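Local coordinates for protein cellulase CEL9M (Clostridium cellulolyticum, PDB 1IA6) that probably hydrolyses internal beta-1,4-glucosidic linkages of cellulose, as a family 9 glycoside hydrolase catalytic module that carries zinc and calcium ions, at residues 127-132 with 366-371; 359-364 with 378-383; 121-126 with 199-204; 15-20 with 411-416. All coordinates share one frame; numbering follows the deposited sequence.

Interaction 1: 127-132 with 366-371; sequences TYWGAP and AANGYT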
loop_
_atom_site.group_PDB
_atom_site.type_symbol
_atom_site.label_atom_id
_atom_site.label_comp_id
_atom_site.label_asym_id
_atom_site.label_seq_id
_atom_site.Cartn_x
_atom_site.Cartn_y
_atom_site.Cartn_z
ATOM N N THR A 127 -3.974 -7.660 21.934
ATOM C CA THR A 127 -4.310 -7.578 23.355
ATOM C C THR A 127 -3.315 -6.655 24.050
ATOM O O THR A 127 -3.490 -6.295 25.215
ATOM C CB THR A 127 -4.255 -8.955 24.051
ATOM O OG1 THR A 127 -2.923 -9.478 23.978
ATOM C CG2 THR A 127 -5.223 -9.926 23.394
ATOM N N TYR A 128 -2.269 -6.273 23.323
ATOM C CA TYR A 128 -1.232 -5.396 23.852
ATOM C C TYR A 128 -1.441 -3.958 23.390
ATOM O O TYR A 128 -1.779 -3.715 22.234
ATOM C CB TYR A 128 0.146 -5.876 23.375
ATOM C CG TYR A 128 1.294 -4.933 23.695
ATOM C CD1 TYR A 128 1.854 -4.886 24.974
ATOM C CD2 TYR A 128 1.813 -4.083 22.717
ATOM C CE1 TYR A 128 2.905 -4.014 25.270
ATOM C CE2 TYR A 128 2.861 -3.206 23.004
ATOM C CZ TYR A 128 3.402 -3.178 24.281
ATOM O OH TYR A 128 4.430 -2.311 24.565
ATOM N N TRP A 129 -1.259 -3.009 24.301
ATOM C CA TRP A 129 -1.373 -1.601 23.951
ATOM C C TRP A 129 -0.261 -0.842 24.653
ATOM O O TRP A 129 -0.288 -0.642 25.867
ATOM C CB TRP A 129 -2.736 -1.015 24.332
ATOM C CG TRP A 129 -2.920 0.373 23.770
ATOM C CD1 TRP A 129 -2.436 1.540 24.290
ATOM C CD2 TRP A 129 -3.548 0.720 22.524
ATOM N NE1 TRP A 129 -2.718 2.591 23.445
ATOM C CE2 TRP A 129 -3.399 2.115 22.355
ATOM C CE3 TRP A 129 -4.217 -0.015 21.535
ATOM C CZ2 TRP A 129 -3.896 2.793 21.236
ATOM C CZ3 TRP A 129 -4.713 0.660 20.420
ATOM C CH2 TRP A 129 -4.548 2.052 20.283
ATOM N N GLY A 130 0.728 -0.440 23.864
ATOM C CA GLY A 130 1.875 0.283 24.371
ATOM C C GLY A 130 2.826 0.486 23.208
ATOM O O GLY A 130 2.509 0.094 22.082
ATOM N N ALA A 131 3.981 1.088 23.467
ATOM C CA ALA A 131 4.960 1.337 22.414
ATOM C C ALA A 131 5.548 0.037 21.877
ATOM O O ALA A 131 5.774 -0.911 22.626
ATOM C CB ALA A 131 6.077 2.232 22.941
ATOM N N PRO A 132 5.796 -0.028 20.559
ATOM C CA PRO A 132 6.364 -1.253 19.994
ATOM C C PRO A 132 7.746 -1.543 20.573
ATOM O O PRO A 132 8.159 -2.695 20.660
ATOM C CB PRO A 132 6.403 -0.962 18.492
ATOM C CG PRO A 132 6.523 0.537 18.428
ATOM C CD PRO A 132 5.556 0.978 19.509
ATOM N N ALA A 366 1.836 3.355 18.747
ATOM C CA ALA A 366 3.015 4.196 18.944
ATOM C C ALA A 366 2.662 5.681 19.070
ATOM O O ALA A 366 3.120 6.355 19.996
ATOM C CB ALA A 366 4.007 3.985 17.802
ATOM N N ALA A 367 1.851 6.189 18.145
ATOM C CA ALA A 367 1.456 7.598 18.176
ATOM C C ALA A 367 0.640 7.941 19.423
ATOM O O ALA A 367 0.809 9.011 20.005
ATOM C CB ALA A 367 0.657 7.953 16.916
ATOM N N ASN A 368 -0.246 7.037 19.830
ATOM C CA ASN A 368 -1.074 7.272 21.010
ATOM C C ASN A 368 -0.179 7.581 22.214
ATOM O O ASN A 368 -0.420 8.543 22.948
ATOM C CB ASN A 368 -1.956 6.053 21.281
ATOM C CG ASN A 368 -2.845 6.237 22.491
ATOM O OD1 ASN A 368 -2.547 5.737 23.571
ATOM N ND2 ASN A 368 -3.939 6.969 22.318
ATOM N N GLY A 369 0.850 6.759 22.404
ATOM C CA GLY A 369 1.804 6.976 23.479
ATOM C C GLY A 369 1.411 6.610 24.899
ATOM O O GLY A 369 2.191 6.835 25.826
ATOM N N TYR A 370 0.221 6.051 25.082
ATOM C CA TYR A 370 -0.241 5.666 26.410
ATOM C C TYR A 370 -0.403 4.156 26.515
ATOM O O TYR A 370 -0.296 3.441 25.520
ATOM C CB TYR A 370 -1.581 6.342 26.718
ATOM C CG TYR A 370 -1.511 7.851 26.754
ATOM C CD1 TYR A 370 -0.880 8.515 27.806
ATOM C CD2 TYR A 370 -2.063 8.616 25.729
ATOM C CE1 TYR A 370 -0.800 9.904 27.836
ATOM C CE2 TYR A 370 -1.988 10.007 25.748
ATOM C CZ TYR A 370 -1.355 10.642 26.804
ATOM O OH TYR A 370 -1.279 12.014 26.826
ATOM N N THR A 371 -0.655 3.673 27.728
ATOM C CA THR A 371 -0.851 2.247 27.961
ATOM C C THR A 371 -2.196 2.026 28.652
ATOM O O THR A 371 -3.134 2.806 28.464
ATOM C CB THR A 371 0.278 1.666 28.838
ATOM O OG1 THR A 371 0.326 2.368 30.087
ATOM C CG2 THR A 371 1.620 1.805 28.134
#
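Trp129 meets 366-371 with the pyrrole edge of its indole. CG lies anti to the backbone N (chi1 -171°), which carries the ring across to the end of the short helix 365-368. There NE1 donates to Asn368 OD1 at 3.2 Å, with an N-H...O angle of 160°. The oxygen sits in the indole plane, but NE1 approaches it from well above the Asn368 amide plane, so no lone pair is used squarely; ring and amide stand 78° apart. The opposite face of that amide receives Tyr370 N, 3.2 Å from Asn368 OD1, which closes an Asx turn just where Gly369 leaves the helix with positive phi. Two donors thus grip one oxygen and hold the amide's rotation. Next along the same indole edge, CD1 comes to 3.1 Å from Tyr370 O, while Trp129 O rests against Thr371 CA. The indole also meets the ring of His363. Gly130 follows, its CA passing 4.1 Å from Thr371 CG2. Further on, Pro132 turns its CD to the methyl of Ala366, 3.8 Å between Pro132 CD and Ala366 CB, and the same proline lies against His55, a zinc ligand. The Asx turn at the end of helix 365-368, met by a buried loop beside the zinc site, belongs to the family 9 catalytic module.

Interaction 2: 359-364 with 378-383; sequences CIHPHH and AKPAKH
His361 and Pro380 lie side by side and point the same way, in a surface pairing of two loops of the family 9 catalytic module that flank helix 365-368. The imidazole has CG anti to the carbonyl carbon (chi1 -71°), and this brings CE1 beside the proline, 3.7 Å from Pro380 CG. The same CE1 is 3.5 Å from Ala378 O, which lies at the ring edge, near its plane. On the ND1 side a water in the ring plane is 2.8 Å from His361 ND1 and donates to Lys379 O, so the ring is tied to the facing backbone as well as packed on it. Ala381 is the third main participant. Its CB points toward 359-364 and fits against the Pro362 ring, with 3.8 Å from Ala381 CB to Pro362 CD. Ile360 adds a loose contact, its CD1 4.3 Å from Pro380 CG. Ile360 N is also hydrogen-bonded to OD2 of Asp401, a predicted active-site residue, so the pairing adjoins the probable catalytic region. The direct polar link is a backbone one: Ala381 N gives its hydrogen to Ile360 O at 3.0 Å, with a C=O...N angle of 172°. A second water donates to that same Ile360 O, at 3.0 Å, and to Ala381 O, at 2.7 Å.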
loop_
_atom_site.group_PDB
_atom_site.type_symbol
_atom_site.label_atom_id
_atom_site.label_comp_id
_atom_site.label_asym_id
_atom_site.label_seq_id
_atom_site.Cartn_x
_atom_site.Cartn_y
_atom_site.Cartn_z
ATOM N N CYS A 359 -7.573 14.744 12.640
ATOM C CA CYS A 359 -7.902 13.725 13.635
ATOM C C CYS A 359 -6.901 13.695 14.791
ATOM O O CYS A 359 -5.692 13.669 14.570
ATOM C CB CYS A 359 -7.949 12.360 12.939
ATOM S SG CYS A 359 -8.243 10.940 14.017
ATOM N N ILE A 360 -7.400 13.697 16.025
ATOM C CA ILE A 360 -6.522 13.671 17.193
ATOM C C ILE A 360 -6.542 12.328 17.922
ATOM O O ILE A 360 -5.801 12.132 18.890
ATOM C CB ILE A 360 -6.891 14.780 18.212
ATOM C CG1 ILE A 360 -8.309 14.559 18.734
ATOM C CG2 ILE A 360 -6.762 16.148 17.561
ATOM C CD1 ILE A 360 -8.724 15.539 19.825
ATOM N N HIS A 361 -7.378 11.408 17.447
ATOM C CA HIS A 361 -7.503 10.080 18.046
ATOM C C HIS A 361 -7.182 8.942 17.070
ATOM O O HIS A 361 -7.967 8.006 16.932
ATOM C CB HIS A 361 -8.930 9.877 18.576
ATOM C CG HIS A 361 -9.253 10.690 19.791
ATOM N ND1 HIS A 361 -8.894 10.303 21.065
ATOM C CD2 HIS A 361 -9.906 11.869 19.927
ATOM C CE1 HIS A 361 -9.312 11.207 21.933
ATOM N NE2 HIS A 361 -9.930 12.168 21.270
ATOM N N PRO A 362 -6.031 8.999 16.383
ATOM C CA PRO A 362 -5.730 7.904 15.451
ATOM C C PRO A 362 -5.580 6.563 16.176
ATOM O O PRO A 362 -5.046 6.508 17.283
ATOM C CB PRO A 362 -4.425 8.355 14.804
ATOM C CG PRO A 362 -3.750 9.118 15.923
ATOM C CD PRO A 362 -4.899 9.938 16.481
ATOM N N HIS A 363 -6.067 5.489 15.559
ATOM C CA HIS A 363 -5.954 4.162 16.153
ATOM C C HIS A 363 -4.546 3.665 15.833
ATOM O O HIS A 363 -4.342 2.878 14.910
ATOM C CB HIS A 363 -7.000 3.224 15.550
ATOM C CG HIS A 363 -7.049 1.879 16.201
ATOM N ND1 HIS A 363 -7.245 1.717 17.556
ATOM C CD2 HIS A 363 -6.925 0.632 15.687
ATOM C CE1 HIS A 363 -7.238 0.428 17.848
ATOM N NE2 HIS A 363 -7.045 -0.251 16.732
ATOM N N HIS A 364 -3.575 4.143 16.603
ATOM C CA HIS A 364 -2.174 3.797 16.387
ATOM C C HIS A 364 -1.471 3.749 17.744
ATOM O O HIS A 364 -1.383 4.754 18.448
ATOM C CB HIS A 364 -1.554 4.856 15.466
ATOM C CG HIS A 364 -0.187 4.515 14.956
ATOM N ND1 HIS A 364 0.962 4.760 15.676
ATOM C CD2 HIS A 364 0.216 3.984 13.777
ATOM C CE1 HIS A 364 2.014 4.399 14.962
ATOM N NE2 HIS A 364 1.589 3.925 13.805
ATOM N N ALA A 378 -7.388 6.022 25.884
ATOM C CA ALA A 378 -8.565 6.752 25.422
ATOM C C ALA A 378 -8.288 8.242 25.225
ATOM O O ALA A 378 -9.086 8.949 24.609
ATOM C CB ALA A 378 -9.709 6.564 26.408
ATOM N N LYS A 379 -7.162 8.716 25.748
ATOM C CA LYS A 379 -6.793 10.122 25.618
ATOM C C LYS A 379 -6.296 10.408 24.204
ATOM O O LYS A 379 -5.968 9.486 23.457
ATOM C CB LYS A 379 -5.686 10.475 26.617
ATOM C CG LYS A 379 -6.059 10.264 28.076
ATOM C CD LYS A 379 -4.877 10.559 28.996
ATOM C CE LYS A 379 -4.446 12.017 28.910
ATOM N NZ LYS A 379 -3.291 12.320 29.806
ATOM N N PRO A 380 -6.245 11.694 23.817
ATOM C CA PRO A 380 -5.777 12.074 22.480
ATOM C C PRO A 380 -4.325 11.642 22.301
ATOM O O PRO A 380 -3.544 11.670 23.254
ATOM C CB PRO A 380 -5.924 13.594 22.483
ATOM C CG PRO A 380 -7.081 13.818 23.416
ATOM C CD PRO A 380 -6.764 12.868 24.540
ATOM N N ALA A 381 -3.968 11.246 21.083
ATOM C CA ALA A 381 -2.609 10.806 20.783
ATOM C C ALA A 381 -1.559 11.795 21.282
ATOM O O ALA A 381 -1.641 12.992 21.011
ATOM C CB ALA A 381 -2.452 10.597 19.283
ATOM N N LYS A 382 -0.568 11.281 22.003
ATOM C CA LYS A 382 0.507 12.102 22.549
ATOM C C LYS A 382 1.425 12.633 21.448
ATOM O O LYS A 382 1.922 13.756 21.534
ATOM C CB LYS A 382 1.326 11.278 23.550
ATOM C CG LYS A 382 2.389 12.059 24.306
ATOM C CD LYS A 382 3.190 11.152 25.240
ATOM C CE LYS A 382 2.300 10.481 26.279
ATOM N NZ LYS A 382 3.059 9.517 27.135
ATOM N N HIS A 383 1.634 11.828 20.409
ATOM C CA HIS A 383 2.511 12.208 19.303
ATOM C C HIS A 383 1.752 12.473 18.003
ATOM O O HIS A 383 0.706 11.881 17.758
ATOM C CB HIS A 383 3.545 11.104 19.082
ATOM C CG HIS A 383 4.305 10.738 20.318
ATOM N ND1 HIS A 383 5.175 11.607 20.941
ATOM C CD2 HIS A 383 4.311 9.603 21.058
ATOM C CE1 HIS A 383 5.686 11.024 22.010
ATOM N NE2 HIS A 383 5.179 9.808 22.105
HETATM O O HOH W 1 -3.426 13.940 19.187
HETATM O O HOH W 2 -7.149 8.164 21.383
#

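Interaction 3: 121-126 with 199-204; sequences EGNADH and NGQSFY
Phe203 lays its ring against the N-capped first turn of helix 122-125 in the family 9 catalytic module, CE2 only 3.4 Å from Gly122 CA, where the absence of a side chain lets the ring come in. His126 turns its edge to the face of Phe203 in an offset edge-to-face (T-shaped) stack, planes at 73°, with CE1 of His126 3.4 Å from CE1 of Phe203. Its NE2 is held by Asp59. The cap itself is Glu121: bent at chi2 (-75°), it folds its carboxylate back over the helix start, OE1 taking Ala124 N and OE2 taking Asn123 N, both from above the carboxylate plane. Gln201 backs up this cap. Extended beyond CG, its chain reaches the carboxylate, to which the amide stands at about a right angle, and NE2 donates to the anti lone pair of Glu121 OE2 at 2.8 Å. Two good donors therefore share that oxygen, which probably favours the charged carboxylate. At the other end of the amide Gln201 OE1 has two donors, so its partners define which end is oxygen. One is Gln118 NE2; the other is Gly122 N, in the amide plane on a lone pair of Gln201 OE1, 2.9 Å away.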
loop_
_atom_site.group_PDB
_atom_site.type_symbol
_atom_site.label_atom_id
_atom_site.label_comp_id
_atom_site.label_asym_id
_atom_site.label_seq_id
_atom_site.Cartn_x
_atom_site.Cartn_y
_atom_site.Cartn_z
ATOM N N GLU A 121 1.374 -12.757 15.694
ATOM C CA GLU A 121 0.074 -13.416 15.656
ATOM C C GLU A 121 -0.944 -12.331 16.001
ATOM O O GLU A 121 -0.904 -11.758 17.090
ATOM C CB GLU A 121 0.043 -14.562 16.677
ATOM C CG GLU A 121 -1.157 -15.489 16.560
ATOM C CD GLU A 121 -2.429 -14.868 17.091
ATOM O OE1 GLU A 121 -2.475 -14.547 18.297
ATOM O OE2 GLU A 121 -3.383 -14.699 16.307
ATOM N N GLY A 122 -1.834 -12.045 15.054
ATOM C CA GLY A 122 -2.826 -10.996 15.220
ATOM C C GLY A 122 -3.638 -10.903 16.499
ATOM O O GLY A 122 -3.755 -9.827 17.090
ATOM N N ASN A 123 -4.223 -12.015 16.928
ATOM C CA ASN A 123 -5.042 -12.008 18.133
ATOM C C ASN A 123 -4.282 -11.567 19.376
ATOM O O ASN A 123 -4.747 -10.702 20.117
ATOM C CB ASN A 123 -5.652 -13.391 18.351
ATOM C CG ASN A 123 -6.551 -13.804 17.210
ATOM O OD1 ASN A 123 -7.551 -13.142 16.932
ATOM N ND2 ASN A 123 -6.199 -14.895 16.534
ATOM N N ALA A 124 -3.114 -12.159 19.596
ATOM C CA ALA A 124 -2.296 -11.828 20.757
ATOM C C ALA A 124 -1.730 -10.416 20.679
ATOM O O ALA A 124 -1.725 -9.684 21.668
ATOM C CB ALA A 124 -1.161 -12.834 20.899
ATOM N N ASP A 125 -1.251 -10.032 19.501
ATOM C CA ASP A 125 -0.680 -8.701 19.331
ATOM C C ASP A 125 -1.683 -7.612 19.692
ATOM O O ASP A 125 -1.323 -6.594 20.277
ATOM C CB ASP A 125 -0.220 -8.500 17.887
ATOM C CG ASP A 125 0.440 -7.153 17.673
ATOM O OD1 ASP A 125 1.532 -6.933 18.230
ATOM O OD2 ASP A 125 -0.139 -6.315 16.956
ATOM N N HIS A 126 -2.946 -7.840 19.356
ATOM C CA HIS A 126 -3.985 -6.858 19.625
ATOM C C HIS A 126 -4.401 -6.727 21.087
ATOM O O HIS A 126 -5.102 -5.782 21.443
ATOM C CB HIS A 126 -5.197 -7.150 18.741
ATOM C CG HIS A 126 -4.923 -6.962 17.281
ATOM N ND1 HIS A 126 -5.853 -7.240 16.303
ATOM C CD2 HIS A 126 -3.822 -6.508 16.637
ATOM C CE1 HIS A 126 -5.336 -6.963 15.118
ATOM N NE2 HIS A 126 -4.105 -6.516 15.292
ATOM N N ASN A 199 -2.032 -17.159 3.583
ATOM C CA ASN A 199 -2.773 -17.029 4.834
ATOM C C ASN A 199 -2.605 -15.651 5.469
ATOM O O ASN A 199 -1.506 -15.099 5.493
ATOM C CB ASN A 199 -2.306 -18.092 5.836
ATOM C CG ASN A 199 -2.522 -19.510 5.334
ATOM O OD1 ASN A 199 -3.652 -19.925 5.082
ATOM N ND2 ASN A 199 -1.432 -20.261 5.191
ATOM N N GLY A 200 -3.699 -15.108 5.990
ATOM C CA GLY A 200 -3.654 -13.811 6.641
ATOM C C GLY A 200 -4.554 -13.812 7.863
ATOM O O GLY A 200 -5.008 -12.759 8.323
ATOM N N GLN A 201 -4.795 -15.004 8.403
ATOM C CA GLN A 201 -5.669 -15.170 9.556
ATOM C C GLN A 201 -7.025 -14.574 9.189
ATOM O O GLN A 201 -7.388 -14.552 8.015
ATOM C CB GLN A 201 -5.074 -14.477 10.788
ATOM C CG GLN A 201 -3.718 -15.052 11.209
ATOM C CD GLN A 201 -3.278 -14.583 12.588
ATOM O OE1 GLN A 201 -2.644 -13.535 12.733
ATOM N NE2 GLN A 201 -3.627 -15.354 13.611
ATOM N N SER A 202 -7.780 -14.088 10.167
ATOM C CA SER A 202 -9.085 -13.512 9.858
ATOM C C SER A 202 -8.961 -12.026 9.538
ATOM O O SER A 202 -9.944 -11.368 9.195
ATOM C CB SER A 202 -10.041 -13.708 11.039
ATOM O OG SER A 202 -9.575 -13.023 12.188
ATOM N N PHE A 203 -7.743 -11.508 9.636
ATOM C CA PHE A 203 -7.482 -10.093 9.399
ATOM C C PHE A 203 -7.371 -9.749 7.926
ATOM O O PHE A 203 -7.892 -8.728 7.477
ATOM C CB PHE A 203 -6.208 -9.693 10.142
ATOM C CG PHE A 203 -6.267 -9.991 11.610
ATOM C CD1 PHE A 203 -7.068 -9.229 12.454
ATOM C CD2 PHE A 203 -5.580 -11.076 12.139
ATOM C CE1 PHE A 203 -7.187 -9.548 13.803
ATOM C CE2 PHE A 203 -5.694 -11.401 13.488
ATOM C CZ PHE A 203 -6.500 -10.635 14.320
ATOM N N TYR A 204 -6.685 -10.599 7.176
ATOM C CA TYR A 204 -6.532 -10.380 5.748
ATOM C C TYR A 204 -6.903 -11.641 4.990
ATOM O O TYR A 204 -6.042 -12.409 4.566
ATOM C CB TYR A 204 -5.098 -9.950 5.435
ATOM C CG TYR A 204 -4.833 -8.513 5.833
ATOM C CD1 TYR A 204 -5.252 -7.459 5.021
ATOM C CD2 TYR A 204 -4.219 -8.206 7.049
ATOM C CE1 TYR A 204 -5.071 -6.133 5.409
ATOM C CE2 TYR A 204 -4.031 -6.883 7.447
ATOM C CZ TYR A 204 -4.461 -5.853 6.622
ATOM O OH TYR A 204 -4.285 -4.543 7.003
HETATM O O HOH W 3 -7.594 -14.785 13.499
#

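Interaction 4: 15-20 with 411-416; sequences IFFDAN and VALDYN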
loop_
_atom_site.group_PDB
_atom_site.type_symbol
_atom_site.label_atom_id
_atom_site.label_comp_id
_atom_site.label_asym_id
_atom_site.label_seq_id
_atom_site.Cartn_x
_atom_site.Cartn_y
_atom_site.Cartn_z
ATOM N N ILE A 15 6.377 10.498 4.638
ATOM C CA ILE A 15 6.927 10.517 5.991
ATOM C C ILE A 15 6.182 9.569 6.929
ATOM O O ILE A 15 6.779 8.977 7.831
ATOM C CB ILE A 15 6.886 11.955 6.565
ATOM C CG1 ILE A 15 8.081 12.749 6.031
ATOM C CG2 ILE A 15 6.866 11.927 8.084
ATOM C CD1 ILE A 15 7.970 14.256 6.264
ATOM N N PHE A 16 4.880 9.429 6.712
ATOM C CA PHE A 16 4.052 8.547 7.531
ATOM C C PHE A 16 4.677 7.174 7.773
ATOM O O PHE A 16 4.653 6.663 8.889
ATOM C CB PHE A 16 2.686 8.338 6.871
ATOM C CG PHE A 16 1.930 7.161 7.417
ATOM C CD1 PHE A 16 1.367 7.207 8.686
ATOM C CD2 PHE A 16 1.819 5.985 6.676
ATOM C CE1 PHE A 16 0.707 6.101 9.214
ATOM C CE2 PHE A 16 1.162 4.875 7.194
ATOM C CZ PHE A 16 0.605 4.932 8.464
ATOM N N PHE A 17 5.229 6.576 6.724
ATOM C CA PHE A 17 5.809 5.244 6.844
ATOM C C PHE A 17 6.869 5.095 7.927
ATOM O O PHE A 17 7.057 4.002 8.460
ATOM C CB PHE A 17 6.323 4.796 5.476
ATOM C CG PHE A 17 5.219 4.554 4.487
ATOM C CD1 PHE A 17 4.499 3.362 4.509
ATOM C CD2 PHE A 17 4.839 5.546 3.590
ATOM C CE1 PHE A 17 3.416 3.162 3.655
ATOM C CE2 PHE A 17 3.758 5.358 2.732
ATOM C CZ PHE A 17 3.044 4.165 2.765
ATOM N N ASP A 18 7.544 6.192 8.266
ATOM C CA ASP A 18 8.556 6.170 9.318
ATOM C C ASP A 18 7.935 5.734 10.650
ATOM O O ASP A 18 8.605 5.127 11.488
ATOM C CB ASP A 18 9.179 7.568 9.500
ATOM C CG ASP A 18 10.385 7.802 8.602
ATOM O OD1 ASP A 18 10.645 6.969 7.711
ATOM O OD2 ASP A 18 11.074 8.834 8.791
ATOM N N ALA A 19 6.657 6.039 10.849
ATOM C CA ALA A 19 5.990 5.687 12.104
ATOM C C ALA A 19 5.773 4.193 12.286
ATOM O O ALA A 19 5.575 3.723 13.407
ATOM C CB ALA A 19 4.649 6.414 12.212
ATOM N N ASN A 20 5.807 3.444 11.191
ATOM C CA ASN A 20 5.577 2.005 11.266
ATOM C C ASN A 20 6.802 1.125 11.047
ATOM O O ASN A 20 6.687 -0.103 11.032
ATOM C CB ASN A 20 4.466 1.614 10.286
ATOM C CG ASN A 20 3.077 1.910 10.838
ATOM O OD1 ASN A 20 2.892 2.871 11.584
ATOM N ND2 ASN A 20 2.095 1.089 10.466
ATOM N N VAL A 411 -5.695 3.715 10.630
ATOM C CA VAL A 411 -4.630 4.136 9.717
ATOM C C VAL A 411 -3.903 2.843 9.344
ATOM O O VAL A 411 -3.904 1.895 10.121
ATOM C CB VAL A 411 -3.631 5.101 10.395
ATOM C CG1 VAL A 411 -4.353 6.367 10.837
ATOM C CG2 VAL A 411 -2.961 4.419 11.589
ATOM N N ALA A 412 -3.291 2.791 8.164
ATOM C CA ALA A 412 -2.606 1.568 7.758
ATOM C C ALA A 412 -1.697 1.769 6.559
ATOM O O ALA A 412 -1.841 2.734 5.813
ATOM C CB ALA A 412 -3.632 0.489 7.439
ATOM N N LEU A 413 -0.766 0.836 6.377
ATOM C CA LEU A 413 0.159 0.898 5.255
ATOM C C LEU A 413 -0.580 0.977 3.921
ATOM O O LEU A 413 -0.275 1.834 3.093
ATOM C CB LEU A 413 1.060 -0.339 5.227
ATOM C CG LEU A 413 2.063 -0.567 6.356
ATOM C CD1 LEU A 413 2.841 -1.859 6.083
ATOM C CD2 LEU A 413 3.008 0.617 6.456
ATOM N N ASP A 414 -1.550 0.088 3.714
ATOM C CA ASP A 414 -2.270 0.071 2.446
ATOM C C ASP A 414 -3.104 1.327 2.197
ATOM O O ASP A 414 -3.395 1.664 1.050
ATOM C CB ASP A 414 -3.130 -1.199 2.317
ATOM C CG ASP A 414 -4.384 -1.166 3.170
ATOM O OD1 ASP A 414 -4.279 -1.231 4.413
ATOM O OD2 ASP A 414 -5.485 -1.081 2.587
ATOM N N TYR A 415 -3.468 2.029 3.263
ATOM C CA TYR A 415 -4.235 3.267 3.125
ATOM C C TYR A 415 -3.338 4.318 2.477
ATOM O O TYR A 415 -3.699 4.940 1.474
ATOM C CB TYR A 415 -4.665 3.797 4.495
ATOM C CG TYR A 415 -5.841 3.105 5.152
ATOM C CD1 TYR A 415 -6.199 1.799 4.821
ATOM C CD2 TYR A 415 -6.571 3.756 6.148
ATOM C CE1 TYR A 415 -7.256 1.158 5.469
ATOM C CE2 TYR A 415 -7.627 3.128 6.802
ATOM C CZ TYR A 415 -7.964 1.831 6.459
ATOM O OH TYR A 415 -8.999 1.210 7.114
ATOM N N ASN A 416 -2.160 4.516 3.065
ATOM C CA ASN A 416 -1.224 5.510 2.558
ATOM C C ASN A 416 -0.552 5.191 1.234
ATOM O O ASN A 416 -0.147 6.104 0.517
ATOM C CB ASN A 416 -0.153 5.813 3.608
ATOM C CG ASN A 416 -0.553 6.957 4.519
ATOM O OD1 ASN A 416 -1.530 6.860 5.261
ATOM N ND2 ASN A 416 0.191 8.057 4.454
#
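Phe16 and Asn416 stack, the amide lying over one face of the phenyl ring with the two planes 25° apart. CG of Phe16 stands anti to the backbone N (chi1 163°), which sends the ring across to helix 413-429; its CD2 comes to 3.4 Å from Asn416 CG. The amide is offset toward the ring's rim, OD1 and ND2 passing the CD2 side, and ND2 is fixed by a hydrogen bond to Gly387 O. Phe17 turns differently, with CG beside its backbone N (chi1 -68°). Its ring lies perpendicular to the Asn416 amide, and CZ meets Asn416 CB at 3.7 Å, while CD2 of Phe16 sits over the centre of one face of the Phe17 ring. These residues belong to the buried core of the family 9 alpha-barrel, where the chain just after helix 6-15 packs on the start of the C-terminal helix 413-429. Leu413 runs its CD1 anti to CA and leaves the other branch, CD2, at the edge of the Phe17 ring, 3.7 Å from CD1 of Phe17. The same Leu413 CD2 methyl lies 4.1 Å from Asn20 ND2. That amide is taken up by others: ND2 donates to the carbonyls of His55 and Ala57, and OD1 accepts from His364 NE2.

All four contacts fall within the family 9 catalytic module. Interaction 4 joins residues near the two chain ends and encloses the others in sequence; interactions 1 and 3 cross, as do 1 and 2, while 3 closes before 2 opens. Centres of 1 and 2 are about 10 Å apart, and between their segments Lys382 N and His383 N probably donate to Asn368 O and Ala367 O. Interaction 4, its centre about 15 Å from that of 2, touches it, also by packing of His364 on Val411. Segments 121-126 and 127-132 are consecutive, so 3 and 1 share one run of chain. Together they link the buried helical core to loops near the zinc site and predicted catalytic residues.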